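Local coordinates for glucose-resistance amylase regulator (Weissella paramesenteroides ATCC 33313, PDB 4RK6), which probably regulates transcription as a sugar-responsive DNA-binding repressor of the LacI family, its sugar-binding core holding alpha-D-glucopyranose here, at residues D49-E52 with D53-Y56; N148-K151 with S152-H156; N157-Y160 with E161-F164; T174-T177 with S178-G182; A251-L254 with F255-D259. One frame throughout, in Å; residues are numbered along the deposited sequence.

Interaction 1 (D49-E52 with D53-Y56); sequences DEDE and DHQY
The carboxylate of Asp51 lies over one face of the His54 imidazole, the two planes 21° apart, with OD1 of Asp51 above the middle of the ring. With CG anti to the backbone N (chi1 180°), Asp51 turns its carboxylate back over the first helical turn. There OD1 of Asp51 accepts from His54 N at 3.0 Å, on its anti side and tilted out of the carboxylate plane, and more weakly from Asp53 N at 2.9 Å. Asp49 takes the ring from its edge: His54 ND1 donates to the syn lone pair of Asp49 OD2 at 2.8 Å, while the other oxygen, Asp49 OD1, accepts from Asp51 N and closes an Asx turn. The imidazole is thus fixed in position and rotation, and two aspartates so near would probably favour its protonated form. Ile37 of the second subunit packs on the imidazole, and Tyr33 OH of that subunit bonds weakly to Asp49 OD2. Gln55 reaches back along an extended chain, and its NE2 donates to Asp49 O at 2.9 Å in the carbonyl plane. A water bridges the other end of that amide, Gln55 OE1, to Glu52 OE1, which Trp80 NE1 also holds. Backbone bonds from Gln55 N to Asp51 O and from Tyr56 N to Glu52 O begin the helical pattern. Together they make an Asp N-cap preceded by an Asx turn, at the passage from strand 42-48 into helix 52-64.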
loop_
_atom_site.group_PDB
_atom_site.type_symbol
_atom_site.label_atom_id
_atom_site.label_comp_id
_atom_site.label_asym_id
_atom_site.label_seq_id
_atom_site.Cartn_x
_atom_site.Cartn_y
_atom_site.Cartn_z
ATOM N N ASP A 49 16.880 5.784 1.292
ATOM C CA ASP A 49 16.472 6.954 2.089
ATOM C C ASP A 49 17.242 8.199 1.622
ATOM O O ASP A 49 17.875 8.167 0.563
ATOM C CB ASP A 49 16.575 6.689 3.611
ATOM C CG ASP A 49 17.992 6.428 4.100
ATOM O OD1 ASP A 49 18.982 6.673 3.374
ATOM O OD2 ASP A 49 18.115 5.971 5.259
ATOM N N GLU A 50 17.178 9.286 2.386
ATOM C CA GLU A 50 17.754 10.569 1.963
ATOM C C GLU A 50 19.182 10.792 2.480
ATOM O O GLU A 50 19.730 11.881 2.335
ATOM C CB GLU A 50 16.839 11.716 2.425
ATOM C CG GLU A 50 16.826 12.924 1.497
ATOM C CD GLU A 50 16.078 12.662 0.205
ATOM O OE1 GLU A 50 14.888 12.291 0.272
ATOM O OE2 GLU A 50 16.681 12.835 -0.875
ATOM N N ASP A 51 19.790 9.759 3.053
ATOM C CA ASP A 51 21.076 9.878 3.730
ATOM C C ASP A 51 22.147 9.378 2.796
ATOM O O ASP A 51 22.215 8.184 2.513
ATOM C CB ASP A 51 21.066 9.044 5.021
ATOM C CG ASP A 51 22.382 9.110 5.789
ATOM O OD1 ASP A 51 23.404 8.562 5.319
ATOM O OD2 ASP A 51 22.394 9.690 6.894
ATOM N N GLU A 52 22.995 10.282 2.324
ATOM C CA GLU A 52 24.020 9.905 1.356
ATOM C C GLU A 52 24.864 8.681 1.758
ATOM O O GLU A 52 25.217 7.856 0.901
ATOM C CB GLU A 52 24.920 11.107 1.027
ATOM C CG GLU A 52 25.634 10.964 -0.307
ATOM C CD GLU A 52 25.817 12.289 -1.012
ATOM O OE1 GLU A 52 25.293 12.446 -2.153
ATOM O OE2 GLU A 52 26.473 13.165 -0.406
ATOM N N ASP A 53 25.182 8.537 3.044
ATOM C CA ASP A 53 25.985 7.391 3.509
ATOM C C ASP A 53 25.235 6.042 3.444
ATOM O O ASP A 53 25.845 5.003 3.200
ATOM C CB ASP A 53 26.495 7.615 4.939
ATOM C CG ASP A 53 27.629 8.620 5.005
ATOM O OD1 ASP A 53 27.482 9.729 4.456
ATOM O OD2 ASP A 53 28.668 8.301 5.616
ATOM N N HIS A 54 23.931 6.056 3.682
ATOM C CA HIS A 54 23.133 4.840 3.527
ATOM C C HIS A 54 22.988 4.523 2.045
ATOM O O HIS A 54 23.000 3.360 1.651
ATOM C CB HIS A 54 21.753 5.009 4.146
ATOM C CG HIS A 54 21.783 5.282 5.618
ATOM N ND1 HIS A 54 20.774 5.958 6.272
ATOM C CD2 HIS A 54 22.712 4.988 6.559
ATOM C CE1 HIS A 54 21.076 6.062 7.556
ATOM N NE2 HIS A 54 22.247 5.483 7.755
ATOM N N GLN A 55 22.858 5.569 1.230
ATOM C CA GLN A 55 22.770 5.405 -0.218
ATOM C C GLN A 55 23.991 4.681 -0.761
ATOM O O GLN A 55 23.875 3.783 -1.609
ATOM C CB GLN A 55 22.573 6.761 -0.898
ATOM C CG GLN A 55 21.225 7.407 -0.607
ATOM C CD GLN A 55 21.103 8.802 -1.191
ATOM O OE1 GLN A 55 22.100 9.391 -1.623
ATOM N NE2 GLN A 55 19.882 9.346 -1.200
ATOM N N TYR A 56 25.172 5.025 -0.261
ATOM C CA TYR A 56 26.383 4.381 -0.735
ATOM C C TYR A 56 26.420 2.885 -0.373
ATOM O O TYR A 56 26.890 2.082 -1.159
ATOM C CB TYR A 56 27.657 5.107 -0.270
ATOM C CG TYR A 56 28.886 4.543 -0.949
ATOM C CD1 TYR A 56 29.156 4.820 -2.287
ATOM C CD2 TYR A 56 29.757 3.691 -0.268
ATOM C CE1 TYR A 56 30.265 4.286 -2.923
ATOM C CE2 TYR A 56 30.868 3.153 -0.896
ATOM C CZ TYR A 56 31.117 3.452 -2.222
ATOM O OH TYR A 56 32.220 2.920 -2.847
HETATM O O HOH W 1 22.379 12.087 -2.039
#

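Interaction 2 (N148-K151 with S152-H156); sequences NFIK and SMTDH
Apolar contact lies on the buried side, where Phe149 and Met153, a selenomethionine, run side by side in the same direction. Met153 CG stands over one face of the Phe149 ring, displaced toward the rim, 3.5 Å from CE1 of Phe149. This is a CH-pi contact, 25° off the ring normal. Bends at chi2 and chi3 (both near -78°) curl the Met153 chain, and its SE meets the ring obliquely, 4.8 Å from the Phe149 centroid. Ile163, on the following strand, packs against both residues.

Charge pairing marks the exposed side. Lys151 sends a mostly extended chain along the helix surface, turning only at its last torsion, and its NZ meets the syn lone pair of Asp155 OD2 at 3.0 Å in a salt bridge one turn on.

Hydrogen bonds bind the remaining groups. The backbone series is regular, from Ser152 N to Asn148 O through Asp155 N to Lys151 O. Thr154 OG1 lies 2.9 Å from Ile150 O and 3.1 Å from Lys151 O, and its proton could serve either. At the helix end Ser152 O is gripped from opposite faces of its plane: His156 N reaches it at 3.1 Å and His156 ND1 at 2.7 Å. On helix 110-123, Asp119 holds NE2 of that imidazole and Asn115 holds Ser152 OG. Such an amphipathic helix, apolar toward the sheet, is the crossover of the beta-alpha-beta unit 129-132, 144-155, 163-166.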
loop_
_atom_site.group_PDB
_atom_site.type_symbol
_atom_site.label_atom_id
_atom_site.label_comp_id
_atom_site.label_asym_id
_atom_site.label_seq_id
_atom_site.Cartn_x
_atom_site.Cartn_y
_atom_site.Cartn_z
ATOM N N ASN A 148 3.442 21.682 -15.826
ATOM C CA ASN A 148 2.502 21.248 -16.864
ATOM C C ASN A 148 1.083 21.759 -16.659
ATOM O O ASN A 148 0.387 22.073 -17.621
ATOM C CB ASN A 148 2.513 19.728 -16.984
ATOM C CG ASN A 148 3.761 19.205 -17.638
ATOM O OD1 ASN A 148 4.431 19.901 -18.423
ATOM N ND2 ASN A 148 4.099 17.982 -17.324
ATOM N N PHE A 149 0.661 21.855 -15.396
ATOM C CA PHE A 149 -0.651 22.413 -15.062
ATOM C C PHE A 149 -0.728 23.844 -15.523
ATOM O O PHE A 149 -1.668 24.236 -16.190
ATOM C CB PHE A 149 -0.882 22.308 -13.555
ATOM C CG PHE A 149 -2.159 22.952 -13.074
ATOM C CD1 PHE A 149 -3.392 22.557 -13.579
ATOM C CD2 PHE A 149 -2.127 23.941 -12.107
ATOM C CE1 PHE A 149 -4.573 23.142 -13.134
ATOM C CE2 PHE A 149 -3.303 24.509 -11.633
ATOM C CZ PHE A 149 -4.530 24.133 -12.169
ATOM N N ILE A 150 0.289 24.620 -15.173
ATOM C CA ILE A 150 0.316 26.014 -15.568
ATOM C C ILE A 150 0.325 26.173 -17.099
ATOM O O ILE A 150 -0.455 26.967 -17.650
ATOM C CB ILE A 150 1.448 26.783 -14.860
ATOM C CG1 ILE A 150 1.110 26.874 -13.369
ATOM C CG2 ILE A 150 1.551 28.201 -15.439
ATOM C CD1 ILE A 150 2.288 27.145 -12.477
ATOM N N LYS A 151 1.150 25.390 -17.776
ATOM C CA LYS A 151 1.234 25.419 -19.247
ATOM C C LYS A 151 -0.114 25.075 -19.869
ATOM O O LYS A 151 -0.598 25.770 -20.757
ATOM C CB LYS A 151 2.293 24.438 -19.736
ATOM C CG LYS A 151 2.438 24.372 -21.264
ATOM C CD LYS A 151 3.487 23.359 -21.702
ATOM C CE LYS A 151 3.859 23.506 -23.177
ATOM N NZ LYS A 151 2.695 23.712 -24.085
ATOM N N SER A 152 -0.746 24.013 -19.373
ATOM C CA SER A 152 -2.022 23.586 -19.930
ATOM C C SER A 152 -3.121 24.641 -19.716
ATOM O O SER A 152 -3.908 24.928 -20.620
ATOM C CB SER A 152 -2.449 22.228 -19.346
ATOM O OG SER A 152 -3.679 21.825 -19.923
HETATM N N MSE A 153 -3.174 25.217 -18.526
HETATM C CA MSE A 153 -4.187 26.202 -18.204
HETATM C C MSE A 153 -3.992 27.406 -19.097
HETATM O O MSE A 153 -4.953 27.925 -19.661
HETATM C CB MSE A 153 -4.135 26.617 -16.738
HETATM C CG MSE A 153 -4.540 25.495 -15.770
HETATM SE SE MSE A 153 -6.481 25.288 -15.732
HETATM C CE MSE A 153 -6.941 26.811 -14.574
ATOM N N THR A 154 -2.746 27.854 -19.234
ATOM C CA THR A 154 -2.480 29.014 -20.088
ATOM C C THR A 154 -2.657 28.692 -21.585
ATOM O O THR A 154 -3.144 29.550 -22.319
ATOM C CB THR A 154 -1.110 29.652 -19.777
ATOM O OG1 THR A 154 -0.067 28.703 -19.964
ATOM C CG2 THR A 154 -1.050 30.139 -18.354
ATOM N N ASP A 155 -2.329 27.466 -22.027
ATOM C CA ASP A 155 -2.626 27.007 -23.414
ATOM C C ASP A 155 -4.129 27.088 -23.738
ATOM O O ASP A 155 -4.516 27.262 -24.892
ATOM C CB ASP A 155 -2.198 25.552 -23.644
ATOM C CG ASP A 155 -0.685 25.361 -23.794
ATOM O OD1 ASP A 155 0.078 26.315 -24.010
ATOM O OD2 ASP A 155 -0.251 24.199 -23.708
ATOM N N HIS A 156 -4.967 26.930 -22.714
ATOM C CA HIS A 156 -6.431 27.007 -22.827
ATOM C C HIS A 156 -6.975 28.430 -22.604
ATOM O O HIS A 156 -8.185 28.628 -22.406
ATOM C CB HIS A 156 -7.080 26.034 -21.812
ATOM C CG HIS A 156 -7.042 24.596 -22.229
ATOM N ND1 HIS A 156 -5.948 23.780 -22.021
ATOM C CD2 HIS A 156 -7.979 23.823 -22.830
ATOM C CE1 HIS A 156 -6.212 22.567 -22.480
ATOM N NE2 HIS A 156 -7.435 22.569 -22.983
#

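Interaction 3 (N157-Y160 with E161-F164); sequences NLAY and ENIF
Ala159 O accepts from Asn162 N at 2.8 Å, the donor standing well above the carbonyl plane. The same two residues are joined a second time in the reverse sense: Ala159 N donates a hydrogen bond to Asn162 OD1 at 2.9 Å. That bond is nearly straight, 169° at the hydrogen, and falls on a lone pair in the plane of the side-chain carbonyl. With CG anti to its own carbonyl carbon (chi1 -56°), Asn162 folds its amide back over the turn it closes. The other end of the amide is held too, since Asn162 ND2 donates to Asn128 OD1, so the group's rotation is set from both sides. Leu158 crosses it at about a right angle, its CB 3.6 Å from Asn162 OD1. One residue further on, Ile163 N binds Tyr160 O at 3.2 Å, and Ile163 CG1 rests 3.5 Å from Ala159 O.

A Schellman motif at Asn157 ends helix 144-155 just before this short 3-10 turn, which delivers the chain to strand 163-166. Ile163 also turns back to Ile150 of that helix, while Phe164 pairs through its backbone with strand 129-132.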
loop_
_atom_site.group_PDB
_atom_site.type_symbol
_atom_site.label_atom_id
_atom_site.label_comp_id
_atom_site.label_asym_id
_atom_site.label_seq_id
_atom_site.Cartn_x
_atom_site.Cartn_y
_atom_site.Cartn_z
ATOM N N ASN A 157 -6.079 29.413 -22.638
ATOM C CA ASN A 157 -6.426 30.825 -22.497
ATOM C C ASN A 157 -7.023 31.198 -21.154
ATOM O O ASN A 157 -7.799 32.136 -21.048
ATOM C CB ASN A 157 -7.329 31.280 -23.650
ATOM C CG ASN A 157 -6.700 31.010 -24.999
ATOM O OD1 ASN A 157 -5.504 31.256 -25.199
ATOM N ND2 ASN A 157 -7.488 30.478 -25.924
ATOM N N LEU A 158 -6.612 30.490 -20.109
ATOM C CA LEU A 158 -6.936 30.911 -18.751
ATOM C C LEU A 158 -5.748 31.674 -18.195
ATOM O O LEU A 158 -4.656 31.653 -18.765
ATOM C CB LEU A 158 -7.310 29.702 -17.877
ATOM C CG LEU A 158 -8.543 28.955 -18.400
ATOM C CD1 LEU A 158 -8.871 27.770 -17.488
ATOM C CD2 LEU A 158 -9.752 29.874 -18.555
ATOM N N ALA A 159 -5.970 32.350 -17.084
ATOM C CA ALA A 159 -5.008 33.305 -16.565
ATOM C C ALA A 159 -4.548 32.892 -15.188
ATOM O O ALA A 159 -5.141 32.009 -14.552
ATOM C CB ALA A 159 -5.638 34.691 -16.525
ATOM N N TYR A 160 -3.493 33.547 -14.714
ATOM C CA TYR A 160 -2.956 33.279 -13.381
ATOM C C TYR A 160 -4.004 33.369 -12.271
ATOM O O TYR A 160 -3.903 32.636 -11.287
ATOM C CB TYR A 160 -1.764 34.195 -13.070
ATOM C CG TYR A 160 -0.643 34.064 -14.080
ATOM C CD1 TYR A 160 -0.003 32.837 -14.288
ATOM C CD2 TYR A 160 -0.235 35.160 -14.843
ATOM C CE1 TYR A 160 1.020 32.712 -15.218
ATOM C CE2 TYR A 160 0.784 35.047 -15.773
ATOM C CZ TYR A 160 1.409 33.826 -15.960
ATOM O OH TYR A 160 2.421 33.727 -16.885
ATOM N N GLU A 161 -5.003 34.243 -12.432
ATOM C CA GLU A 161 -6.100 34.347 -11.459
ATOM C C GLU A 161 -7.016 33.101 -11.411
ATOM O O GLU A 161 -7.780 32.940 -10.477
ATOM C CB GLU A 161 -6.966 35.585 -11.728
ATOM C CG GLU A 161 -7.885 35.466 -12.937
ATOM C CD GLU A 161 -8.526 36.786 -13.333
ATOM O OE1 GLU A 161 -8.917 37.563 -12.436
ATOM O OE2 GLU A 161 -8.647 37.040 -14.548
ATOM N N ASN A 162 -6.944 32.259 -12.428
ATOM C CA ASN A 162 -7.707 30.994 -12.464
ATOM C C ASN A 162 -6.930 29.793 -11.921
ATOM O O ASN A 162 -7.474 28.688 -11.841
ATOM C CB ASN A 162 -8.066 30.672 -13.903
ATOM C CG ASN A 162 -8.833 31.781 -14.581
ATOM O OD1 ASN A 162 -8.430 32.266 -15.640
ATOM N ND2 ASN A 162 -9.944 32.175 -13.988
ATOM N N ILE A 163 -5.654 30.003 -11.622
ATOM C CA ILE A 163 -4.698 28.926 -11.340
ATOM C C ILE A 163 -4.369 28.936 -9.858
ATOM O O ILE A 163 -3.906 29.947 -9.335
ATOM C CB ILE A 163 -3.406 29.117 -12.174
ATOM C CG1 ILE A 163 -3.718 28.897 -13.658
ATOM C CG2 ILE A 163 -2.305 28.188 -11.678
ATOM C CD1 ILE A 163 -2.610 29.338 -14.581
ATOM N N PHE A 164 -4.634 27.821 -9.173
ATOM C CA PHE A 164 -4.360 27.705 -7.733
ATOM C C PHE A 164 -3.483 26.499 -7.447
ATOM O O PHE A 164 -3.586 25.501 -8.120
ATOM C CB PHE A 164 -5.674 27.607 -6.950
ATOM C CG PHE A 164 -6.584 28.774 -7.162
ATOM C CD1 PHE A 164 -7.384 28.846 -8.303
ATOM C CD2 PHE A 164 -6.618 29.815 -6.250
ATOM C CE1 PHE A 164 -8.221 29.934 -8.514
ATOM C CE2 PHE A 164 -7.450 30.900 -6.457
ATOM C CZ PHE A 164 -8.239 30.961 -7.587
#

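Interaction 4 (T174-T177 with S178-G182)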
loop_
_atom_site.group_PDB
_atom_site.type_symbol
_atom_site.label_atom_id
_atom_site.label_comp_id
_atom_site.label_asym_id
_atom_site.label_seq_id
_atom_site.Cartn_x
_atom_site.Cartn_y
_atom_site.Cartn_z
ATOM N N THR A 174 -1.935 16.241 2.918
ATOM C CA THR A 174 -1.855 17.392 2.020
ATOM C C THR A 174 -3.200 17.661 1.358
ATOM O O THR A 174 -3.643 18.805 1.247
ATOM C CB THR A 174 -0.725 17.213 1.005
ATOM O OG1 THR A 174 0.547 17.291 1.681
ATOM C CG2 THR A 174 -0.802 18.246 -0.130
ATOM N N GLY A 175 -3.888 16.620 0.912
ATOM C CA GLY A 175 -5.220 16.851 0.389
ATOM C C GLY A 175 -6.183 17.424 1.425
ATOM O O GLY A 175 -6.970 18.322 1.126
ATOM N N TYR A 176 -6.148 16.860 2.623
ATOM C CA TYR A 176 -7.053 17.270 3.685
ATOM C C TYR A 176 -6.803 18.723 4.081
ATOM O O TYR A 176 -7.746 19.530 4.211
ATOM C CB TYR A 176 -6.886 16.365 4.902
ATOM C CG TYR A 176 -8.056 16.462 5.856
ATOM C CD1 TYR A 176 -8.135 17.492 6.790
ATOM C CD2 TYR A 176 -9.098 15.538 5.813
ATOM C CE1 TYR A 176 -9.219 17.590 7.651
ATOM C CE2 TYR A 176 -10.185 15.631 6.662
ATOM C CZ TYR A 176 -10.244 16.665 7.588
ATOM O OH TYR A 176 -11.333 16.775 8.425
ATOM N N THR A 177 -5.531 19.051 4.267
ATOM C CA THR A 177 -5.170 20.400 4.736
ATOM C C THR A 177 -5.345 21.468 3.678
ATOM O O THR A 177 -5.546 22.646 4.018
ATOM C CB THR A 177 -3.731 20.466 5.324
ATOM O OG1 THR A 177 -2.733 20.161 4.338
ATOM C CG2 THR A 177 -3.580 19.536 6.503
ATOM N N SER A 178 -5.269 21.097 2.401
ATOM C CA SER A 178 -5.338 22.091 1.337
ATOM C C SER A 178 -6.590 22.955 1.464
ATOM O O SER A 178 -6.531 24.177 1.338
ATOM C CB SER A 178 -5.298 21.428 -0.047
ATOM O OG SER A 178 -6.449 20.632 -0.282
ATOM N N VAL A 179 -7.731 22.320 1.682
ATOM C CA VAL A 179 -9.016 23.040 1.665
ATOM C C VAL A 179 -9.517 23.419 3.048
ATOM O O VAL A 179 -10.591 23.986 3.170
ATOM C CB VAL A 179 -10.111 22.232 0.938
ATOM C CG1 VAL A 179 -9.797 22.177 -0.540
ATOM C CG2 VAL A 179 -10.240 20.827 1.524
ATOM N N THR A 180 -8.740 23.120 4.079
ATOM C CA THR A 180 -9.087 23.502 5.449
ATOM C C THR A 180 -8.147 24.601 5.954
ATOM O O THR A 180 -8.603 25.645 6.389
ATOM C CB THR A 180 -9.068 22.281 6.389
ATOM O OG1 THR A 180 -7.828 21.587 6.249
ATOM C CG2 THR A 180 -10.194 21.334 6.040
ATOM N N THR A 181 -6.839 24.393 5.888
ATOM C CA THR A 181 -5.930 25.426 6.357
ATOM C C THR A 181 -5.255 26.188 5.205
ATOM O O THR A 181 -4.784 27.295 5.397
ATOM C CB THR A 181 -4.906 24.836 7.339
ATOM O OG1 THR A 181 -4.181 23.796 6.688
ATOM C CG2 THR A 181 -5.611 24.260 8.564
ATOM N N GLY A 182 -5.235 25.618 4.006
ATOM C CA GLY A 182 -4.652 26.278 2.844
ATOM C C GLY A 182 -5.550 27.309 2.191
ATOM O O GLY A 182 -5.077 28.341 1.670
#
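This is the weakly bonded C-terminal end of a helix, widened into a pi-type turn, in which hydroxyl groups bond to backbone carbonyls of the preceding turn. It closes helix 172-182, which follows strand 163-166 in the alternating alpha/beta fold of the periplasmic-binding-protein-like core. The regular pattern holds as far as Ser178 N, which donates to Thr174 O at 3.0 Å. Beyond it the backbone opens: Val179 N lies 4.1 Å from Gly175 O, too far for the usual bond. Side-chain hydroxyls take over at the carbonyls of Gly175 and Tyr176. Ser178 OG donates to Gly175 O at 2.8 Å, its chi1 of 66° placing the hydroxyl between its own N and carbonyl carbon, facing back up the helix. In the same way Thr180 OG1 donates to Tyr176 O at 2.9 Å. Thr180 also meets the Tyr176 ring obliquely, with OG1 of Thr180 4.1 Å from CD1 of Tyr176.

Outer partners settle the far ends. Tyr176 OH is bonded to Asp210, and its ring also packs on Arg234 of the second subunit. Thr177 OG1 turns to Glu173 O and Tyr166 OH, while Val179 settles on Leu204 and Ala207 of helix 198-210.

The carbonyl of Thr177 collects three backbone donors in succession. Thr180 N approaches from well above its plane; Thr181 N comes in at 2.9 Å; and Gly182 N, the pi-type donor, reaches Thr177 O at 3.0 Å.

Interaction 5 (A251-L254 with F255-D259)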
loop_
_atom_site.group_PDB
_atom_site.type_symbol
_atom_site.label_atom_id
_atom_site.label_comp_id
_atom_site.label_asym_id
_atom_site.label_seq_id
_atom_site.Cartn_x
_atom_site.Cartn_y
_atom_site.Cartn_z
ATOM N N ALA A 251 10.112 -1.599 -19.196
ATOM C CA ALA A 251 11.470 -1.321 -18.702
ATOM C C ALA A 251 12.356 -2.587 -18.720
ATOM O O ALA A 251 13.500 -2.567 -19.172
ATOM C CB ALA A 251 11.432 -0.722 -17.303
HETATM N N MSE A 252 11.818 -3.708 -18.265
HETATM C CA MSE A 252 12.580 -4.949 -18.262
HETATM C C MSE A 252 12.815 -5.393 -19.689
HETATM O O MSE A 252 13.920 -5.839 -20.038
HETATM C CB MSE A 252 11.873 -6.015 -17.419
HETATM C CG MSE A 252 12.688 -7.295 -17.277
HETATM SE SE MSE A 252 14.452 -7.070 -16.473
HETATM C CE MSE A 252 15.221 -8.840 -16.899
ATOM N N GLN A 253 11.815 -5.243 -20.542
ATOM C CA GLN A 253 11.986 -5.644 -21.954
ATOM C C GLN A 253 13.051 -4.820 -22.672
ATOM O O GLN A 253 13.793 -5.328 -23.515
ATOM C CB GLN A 253 10.674 -5.543 -22.732
ATOM C CG GLN A 253 10.700 -6.385 -23.994
ATOM C CD GLN A 253 10.864 -7.850 -23.671
ATOM O OE1 GLN A 253 10.184 -8.386 -22.778
ATOM N NE2 GLN A 253 11.768 -8.518 -24.378
ATOM N N LEU A 254 13.096 -3.530 -22.367
ATOM C CA LEU A 254 14.126 -2.662 -22.900
ATOM C C LEU A 254 15.511 -3.197 -22.544
ATOM O O LEU A 254 16.399 -3.282 -23.410
ATOM C CB LEU A 254 13.927 -1.239 -22.382
ATOM C CG LEU A 254 14.750 -0.124 -23.007
ATOM C CD1 LEU A 254 14.396 0.000 -24.478
ATOM C CD2 LEU A 254 14.459 1.177 -22.275
ATOM N N PHE A 255 15.688 -3.616 -21.294
ATOM C CA PHE A 255 16.968 -4.167 -20.862
ATOM C C PHE A 255 17.264 -5.467 -21.597
ATOM O O PHE A 255 18.387 -5.670 -22.118
ATOM C CB PHE A 255 16.999 -4.380 -19.339
ATOM C CG PHE A 255 18.153 -5.223 -18.869
ATOM C CD1 PHE A 255 19.457 -4.767 -18.994
ATOM C CD2 PHE A 255 17.943 -6.474 -18.321
ATOM C CE1 PHE A 255 20.534 -5.542 -18.595
ATOM C CE2 PHE A 255 19.013 -7.253 -17.898
ATOM C CZ PHE A 255 20.309 -6.794 -18.032
ATOM N N LEU A 256 16.276 -6.352 -21.642
ATOM C CA LEU A 256 16.459 -7.645 -22.312
ATOM C C LEU A 256 16.791 -7.486 -23.808
ATOM O O LEU A 256 17.562 -8.267 -24.358
ATOM C CB LEU A 256 15.234 -8.532 -22.144
ATOM C CG LEU A 256 14.981 -9.013 -20.711
ATOM C CD1 LEU A 256 13.600 -9.631 -20.602
ATOM C CD2 LEU A 256 16.073 -9.968 -20.257
ATOM N N ASP A 257 16.212 -6.473 -24.443
ATOM C CA ASP A 257 16.338 -6.280 -25.890
ATOM C C ASP A 257 17.594 -5.514 -26.286
ATOM O O ASP A 257 17.934 -5.487 -27.465
ATOM C CB ASP A 257 15.126 -5.536 -26.428
ATOM C CG ASP A 257 13.870 -6.382 -26.444
ATOM O OD1 ASP A 257 13.934 -7.595 -26.211
ATOM O OD2 ASP A 257 12.795 -5.799 -26.722
ATOM N N SER A 258 18.272 -4.906 -25.310
ATOM C CA SER A 258 19.415 -4.021 -25.555
ATOM C C SER A 258 20.709 -4.824 -25.754
ATOM O O SER A 258 20.743 -6.030 -25.500
ATOM C CB SER A 258 19.601 -3.078 -24.363
ATOM O OG SER A 258 20.062 -3.800 -23.211
ATOM N N ASP A 259 21.771 -4.142 -26.187
ATOM C CA ASP A 259 23.115 -4.736 -26.264
ATOM C C ASP A 259 23.878 -4.527 -24.956
ATOM O O ASP A 259 24.946 -3.917 -24.934
ATOM C CB ASP A 259 23.905 -4.145 -27.436
ATOM C CG ASP A 259 23.361 -4.582 -28.775
ATOM O OD1 ASP A 259 23.268 -5.805 -29.007
ATOM O OD2 ASP A 259 23.033 -3.704 -29.597
#
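Met252, a selenomethionine, fills the close-packed side, its methyl set against two residues of the next turn. Met252 CE lies 3.6 Å from Leu256 CD2 and 3.9 Å from Phe255 CD2, meeting the phenyl ring at its edge and in its plane. The selenium is oblique to the same ring, 5.3 Å from the Phe255 centroid, in a Met-aromatic contact. CG of Met252 leaves anti to the backbone N (chi1 -175°), and a bend at chi2 turns the chain along the helix, so that it runs beside Phe255 in the same direction. Beneath them Leu256 N donates to Met252 O at 2.9 Å, and Leu256 CG touches that same oxygen.

Looser and more polar are the Gln253-Asp257 pair and the helix end. Gln253, also bent at chi2 and touching Thr35 of helix 24-39, swings its amide toward Asp257, and NE2 of Gln253 donates to Asp257 OD1 at 3.0 Å. The donor's partner is in the amide plane, but the carboxylate is met from above its own plane, the two flat groups standing 53° apart. Asp257 is exposed, as is Ser258, where the helix runs out. There Ser258 OG donates to Phe255 O at 2.7 Å and Ser258 N binds the same oxygen from the same face, a pair of bonds at the point where the helix ends.

The apolar side of helix 244-257 faces inward: Phe255 lies on strands 69-72 and 91-95, Met252 against Phe71 and helix 24-39, and Leu256 on Ser39 and Tyr41.

Interactions 2 and 3 are continuous, their centres 9 Å apart: Leu158 N probably bonds to Met153 O, and Met153 CB packs on Ile163 CD1, joining helix 144-155 to strand 163-166. Interaction 4 follows on the next helix, its nearest atoms about 8 Å from interaction 3 without touching. Interactions 1 and 5 lie on the other half of the molecule, their centres 28 Å apart, and the centre of interaction 5 is 43 Å from those of interactions 3 and 4. The bound glucose lies between the halves; side chains of interactions 1, 2, 4 and 5 approach it no nearer than about 11 to 13 Å, so none lines the pocket. Interactions 1 and 4 also reach the second subunit.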